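Local coordinates for beta-N-acetylglucosaminidase-like protein Glycoside hydrolase family 20 (Flavobacterium johnsoniae, PDB 6YHH) that probably hydrolyses terminal N-acetylglucosamine residues from chitin fragments, as a family 20 glycoside hydrolase active in bacterial chitin degradation, at residues 93-98 and 104-109; 538-543 and 657-662. All coordinates share one frame; numbering follows the deposited sequence.

Interaction 1. Residues 93-98 and 104-109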
ATOM      1  N   SER A  93      11.525  13.163  27.353  1.00 10.59           N
ATOM      2  CA  SER A  93      10.460  13.063  28.365  1.00 10.69           C
ATOM      3  C   SER A  93       9.254  13.948  28.057  1.00 10.85           C
ATOM      4  O   SER A  93       9.356  14.901  27.291  1.00 10.12           O
ATOM      5  CB  SER A  93      10.987  13.501  29.749  1.00 11.68           C
ATOM      6  OG  SER A  93      11.359  14.883  29.861  1.00 12.39           O
ATOM      7  N   TYR A  94       8.121  13.658  28.701  1.00  9.93           N
ATOM      8  CA  TYR A  94       6.930  14.485  28.569  1.00 10.60           C
ATOM      9  C   TYR A  94       6.029  14.152  29.714  1.00 11.12           C
ATOM     10  O   TYR A  94       6.189  13.074  30.350  1.00 11.01           O
ATOM     11  CB  TYR A  94       6.169  14.275  27.217  1.00 10.31           C
ATOM     12  CG  TYR A  94       5.566  12.877  27.104  1.00 10.27           C
ATOM     13  CD1 TYR A  94       6.351  11.781  26.674  1.00 10.97           C
ATOM     14  CD2 TYR A  94       4.280  12.615  27.529  1.00  9.94           C
ATOM     15  CE1 TYR A  94       5.829  10.501  26.666  1.00 11.17           C
ATOM     16  CE2 TYR A  94       3.762  11.347  27.528  1.00 10.32           C
ATOM     17  CZ  TYR A  94       4.513  10.279  27.135  1.00 10.15           C
ATOM     18  OH  TYR A  94       3.943   9.016  27.253  1.00  9.97           O
ATOM     19  N   SER A  95       5.069  15.071  29.964  1.00 11.50           N
ATOM     20  CA  SER A  95       3.917  14.771  30.816  1.00 12.93           C
ATOM     21  C   SER A  95       2.640  15.060  30.037  1.00 12.05           C
ATOM     22  O   SER A  95       2.619  15.897  29.127  1.00 14.18           O
ATOM     23  CB  SER A  95       3.894  15.578  32.125  1.00 18.44           C
ATOM     24  OG  SER A  95       3.807  16.916  31.782  1.00 19.93           O
ATOM     25  N   LEU A  96       1.663  14.257  30.320  1.00 10.93           N
ATOM     26  CA  LEU A  96       0.357  14.311  29.718  1.00 11.83           C
ATOM     27  C   LEU A  96      -0.669  14.307  30.828  1.00 12.91           C
ATOM     28  O   LEU A  96      -0.742  13.405  31.622  1.00 12.07           O
ATOM     29  CB  LEU A  96       0.141  13.054  28.781  1.00 11.83           C
ATOM     30  CG  LEU A  96      -1.282  12.801  28.293  1.00 13.80           C
ATOM     31  CD1 LEU A  96      -1.724  14.030  27.482  1.00 13.70           C
ATOM     32  CD2 LEU A  96      -1.352  11.537  27.422  1.00 13.88           C
ATOM     33  N   ASP A  97      -1.428  15.399  30.875  1.00 13.17           N
ATOM     34  CA  ASP A  97      -2.437  15.585  31.894  1.00 14.08           C
ATOM     35  C   ASP A  97      -3.795  15.796  31.224  1.00 13.86           C
ATOM     36  O   ASP A  97      -3.940  16.766  30.453  1.00 14.69           O
ATOM     37  CB  ASP A  97      -2.075  16.855  32.655  1.00 17.81           C
ATOM     38  CG  ASP A  97      -3.125  17.185  33.694  1.00 22.96           C
ATOM     39  OD1 ASP A  97      -3.443  16.307  34.474  1.00 29.54           O
ATOM     40  OD2 ASP A  97      -3.678  18.288  33.670  1.00 36.52           O
ATOM     41  N   VAL A  98      -4.702  14.908  31.514  1.00 11.69           N
ATOM     42  CA  VAL A  98      -6.063  14.916  31.043  1.00 12.70           C
ATOM     43  C   VAL A  98      -6.940  15.325  32.256  1.00 13.60           C
ATOM     44  O   VAL A  98      -7.040  14.601  33.289  1.00 14.66           O
ATOM     45  CB  VAL A  98      -6.563  13.571  30.513  1.00 12.83           C
ATOM     46  CG1 VAL A  98      -7.971  13.728  30.023  1.00 12.08           C
ATOM     47  CG2 VAL A  98      -5.641  13.074  29.381  1.00 12.79           C
ATOM     48  N   THR A 104      -3.224  18.798  28.616  1.00 14.44           N
ATOM     49  CA  THR A 104      -1.984  19.470  28.427  1.00 14.16           C
ATOM     50  C   THR A 104      -0.834  18.477  28.266  1.00 12.99           C
ATOM     51  O   THR A 104      -0.712  17.530  29.037  1.00 13.64           O
ATOM     52  CB  THR A 104      -1.682  20.378  29.674  1.00 18.83           C
ATOM     53  OG1 THR A 104      -2.796  21.238  29.873  1.00 20.63           O
ATOM     54  CG2 THR A 104      -0.501  21.316  29.358  1.00 20.74           C
ATOM     55  N   ILE A 105      -0.039  18.686  27.252  1.00 12.79           N
ATOM     56  CA  ILE A 105       1.213  18.023  27.076  1.00 13.39           C
ATOM     57  C   ILE A 105       2.297  18.997  27.318  1.00 15.16           C
ATOM     58  O   ILE A 105       2.385  20.022  26.652  1.00 16.79           O
ATOM     59  CB  ILE A 105       1.337  17.413  25.615  1.00 14.14           C
ATOM     60  CG1 ILE A 105       0.335  16.284  25.462  1.00 15.18           C
ATOM     61  CG2 ILE A 105       2.740  16.893  25.341  1.00 14.28           C
ATOM     62  CD1 ILE A 105       0.246  15.742  24.034  1.00 14.93           C
ATOM     63  N   ASN A 106       3.151  18.687  28.266  1.00 13.44           N
ATOM     64  CA  ASN A 106       4.313  19.507  28.573  1.00 14.63           C
ATOM     65  C   ASN A 106       5.536  18.681  28.290  1.00 12.26           C
ATOM     66  O   ASN A 106       5.619  17.571  28.772  1.00 14.11           O
ATOM     67  CB  ASN A 106       4.292  19.847  30.067  1.00 16.89           C
ATOM     68  CG  ASN A 106       3.283  20.934  30.424  1.00 19.93           C
ATOM     69  OD1 ASN A 106       2.518  20.813  31.358  1.00 28.88           O
ATOM     70  ND2 ASN A 106       3.299  21.957  29.697  1.00 22.47           N
ATOM     71  N   ALA A 107       6.490  19.219  27.559  1.00 11.18           N
ATOM     72  CA  ALA A 107       7.701  18.509  27.276  1.00 12.07           C
ATOM     73  C   ALA A 107       8.873  19.391  27.161  1.00 13.52           C
ATOM     74  O   ALA A 107       8.786  20.508  26.728  1.00 13.86           O
ATOM     75  CB  ALA A 107       7.579  17.668  26.003  1.00 12.23           C
ATOM     76  N   THR A 108      10.025  18.868  27.543  1.00 13.59           N
ATOM     77  CA  THR A 108      11.250  19.616  27.333  1.00 13.38           C
ATOM     78  C   THR A 108      11.408  20.106  25.904  1.00 15.29           C
ATOM     79  O   THR A 108      11.814  21.242  25.641  1.00 13.03           O
ATOM     80  CB  THR A 108      12.467  18.790  27.714  1.00 14.56           C
ATOM     81  OG1 THR A 108      12.367  18.414  29.073  1.00 15.52           O
ATOM     82  CG2 THR A 108      13.718  19.528  27.468  1.00 14.42           C
ATOM     83  N   SER A 109      11.145  19.237  24.950  1.00 13.59           N
ATOM     84  CA  SER A 109      11.243  19.629  23.537  1.00 12.90           C
ATOM     85  C   SER A 109      10.079  18.969  22.729  1.00 11.28           C
ATOM     86  O   SER A 109       9.258  18.222  23.263  1.00 10.90           O
ATOM     87  CB  SER A 109      12.577  19.285  22.919  1.00 14.85           C
ATOM     88  OG  SER A 109      12.592  17.890  22.576  1.00 13.59           O
TER
HETATM   89  O   HOH W   1      11.100  16.199  25.519  1.00 11.33           O
HETATM   90  O   HOH W   2       9.474  16.906  29.815  1.00 17.50           O
HETATM   91  O   HOH W   3       1.183  17.859  31.335  1.00 13.97           O
HETATM   92  O   HOH W   4      -4.703  19.758  31.582  1.00 22.95           O

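Interaction 2. Residues 538-543 and 657-662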
ATOM      1  N   TYR A 538      16.281 -21.085  10.745  1.00  9.91           N
ATOM      2  CA  TYR A 538      16.826 -21.172   9.388  1.00 12.20           C
ATOM      3  C   TYR A 538      16.307 -22.432   8.690  1.00 11.01           C
ATOM      4  O   TYR A 538      17.004 -23.038   7.886  1.00 10.29           O
ATOM      5  CB  TYR A 538      18.399 -21.039   9.466  1.00 13.77           C
ATOM      6  CG  TYR A 538      18.895 -19.650   9.975  1.00 14.18           C
ATOM      7  CD1 TYR A 538      18.908 -18.547   9.153  1.00 17.45           C
ATOM      8  CD2 TYR A 538      19.269 -19.451  11.300  1.00 20.67           C
ATOM      9  CE1 TYR A 538      19.341 -17.283   9.612  1.00 22.32           C
ATOM     10  CE2 TYR A 538      19.690 -18.222  11.777  1.00 18.83           C
ATOM     11  CZ  TYR A 538      19.681 -17.099  10.941  1.00 21.75           C
ATOM     12  OH  TYR A 538      20.106 -15.792  11.419  1.00 20.07           O
ATOM     13  N   THR A 539      15.024 -22.824   8.970  1.00 10.29           N
ATOM     14  CA  THR A 539      14.427 -23.986   8.436  1.00 10.23           C
ATOM     15  C   THR A 539      13.408 -23.789   7.343  1.00  9.38           C
ATOM     16  O   THR A 539      12.956 -24.759   6.690  1.00 10.51           O
ATOM     17  CB  THR A 539      13.810 -24.833   9.574  1.00 10.74           C
ATOM     18  OG1 THR A 539      12.718 -24.129  10.212  1.00  9.11           O
ATOM     19  CG2 THR A 539      14.858 -25.137  10.612  1.00 11.62           C
ATOM     20  N   ARG A 540      12.946 -22.576   7.108  1.00  8.24           N
ATOM     21  CA  ARG A 540      12.053 -22.345   5.990  1.00  7.53           C
ATOM     22  C   ARG A 540      12.775 -22.452   4.641  1.00  7.96           C
ATOM     23  O   ARG A 540      12.263 -23.102   3.723  1.00  7.98           O
ATOM     24  CB  ARG A 540      11.316 -20.988   6.083  1.00  7.34           C
ATOM     25  CG  ARG A 540      10.463 -20.657   4.838  1.00  7.49           C
ATOM     26  CD  ARG A 540       9.377 -19.596   5.053  1.00  7.03           C
ATOM     27  NE  ARG A 540       8.697 -19.421   3.773  1.00  7.02           N
ATOM     28  CZ  ARG A 540       7.958 -18.392   3.389  1.00  7.12           C
ATOM     29  NH1 ARG A 540       7.652 -17.429   4.224  1.00  8.55           N
ATOM     30  NH2 ARG A 540       7.398 -18.356   2.211  1.00  7.02           N
ATOM     31  N   ASN A 541      13.896 -21.776   4.524  1.00  7.57           N
ATOM     32  CA  ASN A 541      14.687 -21.747   3.261  1.00  8.15           C
ATOM     33  C   ASN A 541      15.924 -22.572   3.528  1.00  9.07           C
ATOM     34  O   ASN A 541      16.997 -22.010   3.828  1.00  9.75           O
ATOM     35  CB  ASN A 541      15.026 -20.327   2.982  1.00  8.22           C
ATOM     36  CG  ASN A 541      15.742 -20.145   1.655  1.00  8.86           C
ATOM     37  OD1 ASN A 541      15.835 -21.073   0.879  1.00  8.33           O
ATOM     38  ND2 ASN A 541      16.325 -18.976   1.440  1.00 10.21           N
ATOM     39  N   LYS A 542      15.793 -23.881   3.466  0.50  8.59           N
ATOM     40  CA  LYS A 542      16.875 -24.738   3.924  0.50  8.81           C
ATOM     41  C   LYS A 542      18.095 -24.554   3.052  0.50  9.49           C
ATOM     42  O   LYS A 542      18.027 -24.660   1.835  0.50 10.22           O
ATOM     43  CB  LYS A 542      16.440 -26.186   3.937  0.50  8.51           C
ATOM     44  CG  LYS A 542      15.263 -26.393   4.858  0.50  8.18           C
ATOM     45  CD  LYS A 542      14.703 -27.806   4.815  0.50  8.20           C
ATOM     46  CE  LYS A 542      13.664 -27.999   5.901  0.50  8.12           C
ATOM     47  NZ  LYS A 542      12.434 -27.235   5.661  0.50  7.97           N
ATOM     48  N   GLY A 543      19.225 -24.284   3.684  1.00  9.59           N
ATOM     49  CA  GLY A 543      20.463 -24.069   2.945  1.00 10.68           C
ATOM     50  C   GLY A 543      20.521 -22.800   2.165  1.00 11.09           C
ATOM     51  O   GLY A 543      21.514 -22.581   1.389  1.00 10.98           O
ATOM     52  N   HIS A 657       5.002 -29.654   5.263  1.00 10.56           N
ATOM     53  CA  HIS A 657       3.945 -29.127   4.413  1.00 10.10           C
ATOM     54  C   HIS A 657       3.935 -27.602   4.468  1.00  9.06           C
ATOM     55  O   HIS A 657       3.749 -26.990   5.513  1.00  9.09           O
ATOM     56  CB  HIS A 657       2.574 -29.633   4.841  1.00 10.90           C
ATOM     57  CG  HIS A 657       2.525 -31.095   4.912  1.00 11.76           C
ATOM     58  ND1 HIS A 657       2.772 -31.880   3.819  1.00 12.88           N
ATOM     59  CD2 HIS A 657       2.376 -31.924   5.963  1.00 14.96           C
ATOM     60  CE1 HIS A 657       2.752 -33.159   4.185  1.00 14.56           C
ATOM     61  NE2 HIS A 657       2.473 -33.212   5.470  1.00 14.39           N
ATOM     62  N   ALA A 658       4.136 -27.007   3.287  1.00  9.59           N
ATOM     63  CA  ALA A 658       3.879 -25.558   3.068  1.00  8.62           C
ATOM     64  C   ALA A 658       4.810 -24.648   3.851  1.00  8.22           C
ATOM     65  O   ALA A 658       4.541 -23.454   3.947  1.00  7.91           O
ATOM     66  CB  ALA A 658       2.438 -25.201   3.242  1.00  8.69           C
ATOM     67  N   ASP A 659       5.917 -25.175   4.416  1.00  7.84           N
ATOM     68  CA  ASP A 659       6.813 -24.385   5.240  1.00  8.03           C
ATOM     69  C   ASP A 659       6.098 -23.716   6.391  1.00  7.74           C
ATOM     70  O   ASP A 659       6.456 -22.656   6.822  1.00  7.11           O
ATOM     71  CB  ASP A 659       7.615 -23.377   4.354  1.00  8.71           C
ATOM     72  CG  ASP A 659       8.769 -24.046   3.592  1.00  9.59           C
ATOM     73  OD1 ASP A 659       9.200 -25.183   3.994  1.00 11.60           O
ATOM     74  OD2 ASP A 659       9.236 -23.518   2.536  1.00  9.54           O
ATOM     75  N   VAL A 660       5.130 -24.433   6.959  1.00  7.39           N
ATOM     76  CA  VAL A 660       4.544 -24.012   8.207  1.00  7.73           C
ATOM     77  C   VAL A 660       4.482 -25.225   9.154  1.00  8.14           C
ATOM     78  O   VAL A 660       4.708 -26.366   8.721  1.00  9.28           O
ATOM     79  CB  VAL A 660       3.106 -23.474   8.058  1.00  7.64           C
ATOM     80  CG1 VAL A 660       3.070 -22.263   7.157  1.00  8.21           C
ATOM     81  CG2 VAL A 660       2.152 -24.527   7.504  1.00  8.07           C
ATOM     82  N   GLU A 661       4.111 -24.928  10.393  1.00  8.87           N
ATOM     83  CA  GLU A 661       3.879 -25.895  11.419  1.00  8.63           C
ATOM     84  C   GLU A 661       2.584 -25.608  12.135  1.00  8.80           C
ATOM     85  O   GLU A 661       2.106 -24.491  12.229  1.00  8.73           O
ATOM     86  CB  GLU A 661       5.037 -25.885  12.395  1.00  8.73           C
ATOM     87  CG  GLU A 661       5.211 -24.627  13.227  1.00  9.60           C
ATOM     88  CD  GLU A 661       6.516 -24.515  13.959  1.00  9.99           C
ATOM     89  OE1 GLU A 661       7.466 -25.223  13.584  1.00 10.35           O
ATOM     90  OE2 GLU A 661       6.630 -23.670  14.894  1.00 10.50           O
ATOM     91  N   LEU A 662       1.986 -26.683  12.646  1.00  8.97           N
ATOM     92  CA  LEU A 662       0.828 -26.574  13.526  1.00  8.89           C
ATOM     93  C   LEU A 662       1.229 -26.262  14.967  1.00  9.37           C
ATOM     94  O   LEU A 662       1.930 -27.043  15.601  1.00 11.20           O
ATOM     95  CB  LEU A 662      -0.007 -27.891  13.527  1.00  9.25           C
ATOM     96  CG  LEU A 662      -0.829 -28.208  12.288  1.00 10.36           C
ATOM     97  CD1 LEU A 662      -1.268 -29.690  12.302  1.00 11.30           C
ATOM     98  CD2 LEU A 662      -1.996 -27.259  12.149  1.00 11.00           C
TER

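Interaction 1. Residues 93-98 and 104-109
Ser95 and Asn106 face each other as a hydrogen-bonded antiparallel pair: Ser95 N donates to Asn106 O at 2.8 Å, nearly straight at 169°, and Asn106 N donates to Ser95 O. Asp97 and Thr104 form a second such pair, with Asp97 N 2.9 Å from Thr104 O, so two rings of paired bonds fix the register. Between them Leu96 and Ile105 are a non-hydrogen-bonded pair on the other face. From Leu96 CB the chain runs to CG, anti to the backbone N (chi1 168°), and on to CD1, which meets Ile105 CG1 at 3.7 Å and lies 4.0 Å from Thr104 O. These side chains cross obliquely, on the face that packs against helix 110-123, where Leu123 touches Leu96 and Leu117 touches Ile105. The polar face is bridged by water: one molecule accepts from Ser95 OG at 2.8 Å and donates to Thr104 O and, at 3.2 Å, to Asn106 OD1. Beside the start of strand 94-98, another water donates to Ser93 OG and accepts from Thr108 N, while Asp91 bonds both Ser93 OG and Thr108 OG1. With strand axes 168° apart, this is a beta hairpin in a mixed sheet, within the family 20 domain 2 region.

Interaction 2. Residues 538-543 and 657-662
Two first torsions set this contact: Arg540 CG stands anti to its own backbone N (chi1 174°) with the chain extended on to NE, and Asp659 CG lies beside its backbone N (chi1 -77°), which carries the carboxylate to the root of the arginine. Arg540 and Asp659 cross at about a right angle, Arg540 CG lying 3.9 Å from Asp659 OD2 and 4.0 Å from Asp659 CB. The guanidinium and carboxylate planes are 54° apart and Arg540 NE is 4.3 Å from Asp659 OD2, beyond a salt bridge. What joins them is Tyr547, whose hydroxyl hydrogen-bonds both Arg540 NE and Asp659 OD2; the far end of the arginine forms a salt bridge with Asp558 through NH2. Asp659 OD2 also lies 3.3 Å from Arg540 O, a meeting of two acceptors that brings no bond. In one of its two modelled conformers, Lys542 bends at its last torsion and NZ bonds Thr539 O at 2.7 Å; its nearness to Asp659, with NZ 4.2 Å from OD1, is therefore tentative. An alanine in place of Asp659 would probably leave the Tyr547 hydroxyl without its carboxylate partner and open a gap beside Arg540 CG. The contact sets a loop against the turn that leads into strand 660-662. That strand pairs antiparallel with 532-534, Asp659 itself bonding the backbone of Leu535, while Val660 packs on helices 617-634 and 556-559, the latter also touched by Arg540.

From the N terminus, interaction 1 comes first and closes a short loop: five residues separate its segments, three of them strand, as expected of a hairpin. The chain then runs through the catalytic barrel region before residues 538-543 open interaction 2, which closes across 113 residues, 71 of them helical and none strand. The two are in series, neither nesting within nor crossing the other. The centres of interactions 1 and 2 are about 47 Å apart, on opposite sides of the chain's centre. The nearest atoms of interactions 1 and 2 are about 34 Å apart. Interaction 1 is thus local to the N-terminal mixed sheet, whereas interaction 2 brings the loop after strand 532-534 to the C-terminal strand 660-662.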